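Long-range contact in nitroreductase (Desulfitobacterium hafniense, PDB 3PXV), which binds flavin mononucleotide and, as a member of the nitroreductase family, probably works as an FMN-dependent oxidoreductase: residues B[131-136]-B[164-169]. Numbering follows the deposited sequence.
With FMN (flavin mononucleotide), chain F.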
loop_
_atom_site.group_PDB
_atom_site.type_symbol
_atom_site.label_atom_id
_atom_site.label_comp_id
_atom_site.label_asym_id
_atom_site.label_seq_id
_atom_site.Cartn_x
_atom_site.Cartn_y
_atom_site.Cartn_z
ATOM N N ASN B 131 -4.922 14.797 -4.235
ATOM C CA ASN B 131 -5.463 13.461 -4.405
ATOM C C ASN B 131 -6.188 12.931 -3.168
ATOM O O ASN B 131 -6.108 13.506 -2.077
ATOM C CB ASN B 131 -4.318 12.506 -4.730
ATOM C CG ASN B 131 -3.251 12.487 -3.654
ATOM O OD1 ASN B 131 -3.350 11.709 -2.700
ATOM N ND2 ASN B 131 -2.244 13.385 -3.764
ATOM N N ILE B 132 -6.898 11.822 -3.359
ATOM C CA ILE B 132 -7.545 11.120 -2.278
ATOM C C ILE B 132 -7.855 9.686 -2.717
ATOM O O ILE B 132 -8.327 9.483 -3.846
ATOM C CB ILE B 132 -8.865 11.797 -1.826
ATOM C CG1 ILE B 132 -9.370 11.135 -0.552
ATOM C CG2 ILE B 132 -9.982 11.695 -2.919
ATOM C CD1 ILE B 132 -10.655 11.750 0.006
HETATM N N MSE B 133 -7.583 8.711 -1.830
HETATM C CA MSE B 133 -7.968 7.310 -2.047
HETATM C C MSE B 133 -9.489 7.246 -1.906
HETATM O O MSE B 133 -10.070 7.799 -0.970
HETATM C CB MSE B 133 -7.317 6.365 -1.027
HETATM C CG MSE B 133 -6.141 5.512 -1.553
HETATM SE SE MSE B 133 -4.559 6.488 -1.881
HETATM C CE MSE B 133 -3.630 6.020 -0.304
ATOM N N CYS B 134 -10.161 6.586 -2.831
ATOM C CA CYS B 134 -11.596 6.570 -2.752
ATOM C C CYS B 134 -12.080 5.187 -3.000
ATOM O O CYS B 134 -12.072 4.720 -4.111
ATOM C CB CYS B 134 -12.168 7.543 -3.753
ATOM S SG CYS B 134 -13.909 7.619 -3.769
ATOM N N GLY B 135 -12.499 4.526 -1.937
ATOM C CA GLY B 135 -13.042 3.182 -2.030
ATOM C C GLY B 135 -14.482 3.219 -2.499
ATOM O O GLY B 135 -15.023 2.181 -2.927
ATOM N N TYR B 136 -15.094 4.411 -2.413
ATOM C CA TYR B 136 -16.494 4.594 -2.793
ATOM C C TYR B 136 -16.744 4.456 -4.294
ATOM O O TYR B 136 -17.862 4.153 -4.701
ATOM C CB TYR B 136 -17.104 5.901 -2.235
ATOM C CG TYR B 136 -17.601 5.842 -0.795
ATOM C CD1 TYR B 136 -18.189 4.696 -0.262
ATOM C CD2 TYR B 136 -17.584 6.979 -0.000
ATOM C CE1 TYR B 136 -18.671 4.674 1.039
ATOM C CE2 TYR B 136 -18.075 6.973 1.287
ATOM C CZ TYR B 136 -18.626 5.826 1.805
ATOM O OH TYR B 136 -19.104 5.851 3.095
ATOM N N CYS B 164 -9.322 -0.334 -5.682
ATOM C CA CYS B 164 -9.366 0.968 -5.045
ATOM C C CYS B 164 -9.207 2.011 -6.133
ATOM O O CYS B 164 -9.094 1.672 -7.307
ATOM C CB CYS B 164 -8.290 1.102 -3.975
ATOM S SG CYS B 164 -8.568 2.468 -2.843
ATOM N N SER B 165 -9.253 3.277 -5.768
ATOM C CA SER B 165 -9.087 4.328 -6.765
ATOM C C SER B 165 -8.443 5.489 -6.114
ATOM O O SER B 165 -8.497 5.599 -4.921
ATOM C CB SER B 165 -10.447 4.762 -7.322
ATOM O OG SER B 165 -11.241 5.394 -6.325
ATOM N N VAL B 166 -7.818 6.351 -6.892
ATOM C CA VAL B 166 -7.223 7.567 -6.356
ATOM C C VAL B 166 -7.719 8.702 -7.199
ATOM O O VAL B 166 -7.470 8.708 -8.385
ATOM C CB VAL B 166 -5.699 7.584 -6.423
ATOM C CG1 VAL B 166 -5.200 8.868 -5.752
ATOM C CG2 VAL B 166 -5.110 6.331 -5.749
ATOM N N LEU B 167 -8.398 9.672 -6.588
ATOM C CA LEU B 167 -8.920 10.819 -7.328
ATOM C C LEU B 167 -7.792 11.839 -7.446
ATOM O O LEU B 167 -6.975 11.953 -6.520
ATOM C CB LEU B 167 -10.135 11.431 -6.640
ATOM C CG LEU B 167 -11.228 10.464 -6.178
ATOM C CD1 LEU B 167 -12.260 11.225 -5.363
ATOM C CD2 LEU B 167 -11.871 9.739 -7.388
ATOM N N LEU B 168 -7.760 12.576 -8.562
ATOM C CA LEU B 168 -6.697 13.515 -8.822
ATOM C C LEU B 168 -7.199 14.845 -9.364
ATOM O O LEU B 168 -8.143 14.894 -10.143
ATOM C CB LEU B 168 -5.725 12.923 -9.837
ATOM C CG LEU B 168 -5.077 11.549 -9.572
ATOM C CD1 LEU B 168 -4.280 11.121 -10.771
ATOM C CD2 LEU B 168 -4.218 11.521 -8.305
ATOM N N GLY B 169 -6.542 15.927 -8.955
ATOM C CA GLY B 169 -6.858 17.259 -9.457
ATOM C C GLY B 169 -6.098 18.319 -8.698
ATOM O O GLY B 169 -5.066 18.036 -8.113
HETATM N N1 FMN F . -12.019 9.252 2.027
HETATM C C2 FMN F . -13.221 9.602 1.442
HETATM O O2 FMN F . -13.702 10.727 1.561
HETATM N N3 FMN F . -13.904 8.673 0.708
HETATM C C4 FMN F . -13.429 7.395 0.540
HETATM O O4 FMN F . -14.098 6.617 -0.124
HETATM C C4A FMN F . -12.215 7.042 1.130
HETATM N N5 FMN F . -11.693 5.788 0.989
HETATM C C5A FMN F . -10.392 5.535 1.346
HETATM C C6 FMN F . -9.797 4.332 0.957
HETATM C C7 FMN F . -8.481 4.046 1.296
HETATM C C7M FMN F . -7.893 2.760 0.856
HETATM C C8 FMN F . -7.759 4.967 2.039
HETATM C C8M FMN F . -6.349 4.719 2.434
HETATM C C9 FMN F . -8.347 6.175 2.429
HETATM C C9A FMN F . -9.680 6.468 2.082
HETATM N N10 FMN F . -10.303 7.647 2.457
HETATM C C10 FMN F . -11.508 7.985 1.877
HETATM C "C1'" FMN F . -9.445 8.769 2.963
HETATM C "C2'" FMN F . -9.242 8.619 4.461
HETATM O "O2'" FMN F . -10.410 9.079 5.113
HETATM C "C3'" FMN F . -8.001 9.400 4.883
HETATM O "O3'" FMN F . -6.844 8.886 4.258
HETATM C "C4'" FMN F . -7.813 9.313 6.388
HETATM O "O4'" FMN F . -8.920 9.937 6.963
HETATM C "C5'" FMN F . -6.525 9.986 6.861
HETATM O "O5'" FMN F . -6.511 11.342 6.458
HETATM P P FMN F . -5.394 11.895 5.446
HETATM O O1P FMN F . -5.780 13.296 5.097
HETATM O O2P FMN F . -5.311 11.068 4.148
HETATM O O3P FMN F . -4.125 11.861 6.229
#
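In the FMN-dependent nitroreductase fold, strand 130-133 pairs antiparallel with strand 161-169 of the central sheet and carries one side of the flavin pocket. Ile132 and Leu167 form the hydrogen-bonded pair: Leu167 N gives a nearly straight bond to Ile132 O (2.7 Å, 164°), and Leu167 O receives Ile132 N. Two residues on, where the strand gives way to loop, Cys134 N still reaches Ser165 O, which it meets from above the carbonyl plane. The side chains of Ile132 and Leu167 lie side by side on one face, Ile132 CG2 pressed tightly on Leu167 CD1 at 3.4 Å. The other branch of Ile132 runs out to the flavin because chi1 of -171° turns CG1 away from the backbone N, and CD1 stops 3.5 Å from FMN N1. Cut back to an alanine, this position would probably lose both contacts, leaving a gap beside Leu167 and the pyrimidine end of the flavin less closely packed. On the opposite face Met133, a selenomethionine, sets CB against the face of the dimethylbenzene ring, 3.4 Å from FMN C8, while its SE rests against Val166 CG2; Pro40 of the second subunit packs on it as well. Ser165 OG points at Cys134 O, modelled at a doubtfully short 2.5 Å, and is also hydrogen-bonded to Thr137 OG1. Beyond the strand, the backbone N atoms of Gly135 and Tyr136 both make weak hydrogen bonds to FMN O4.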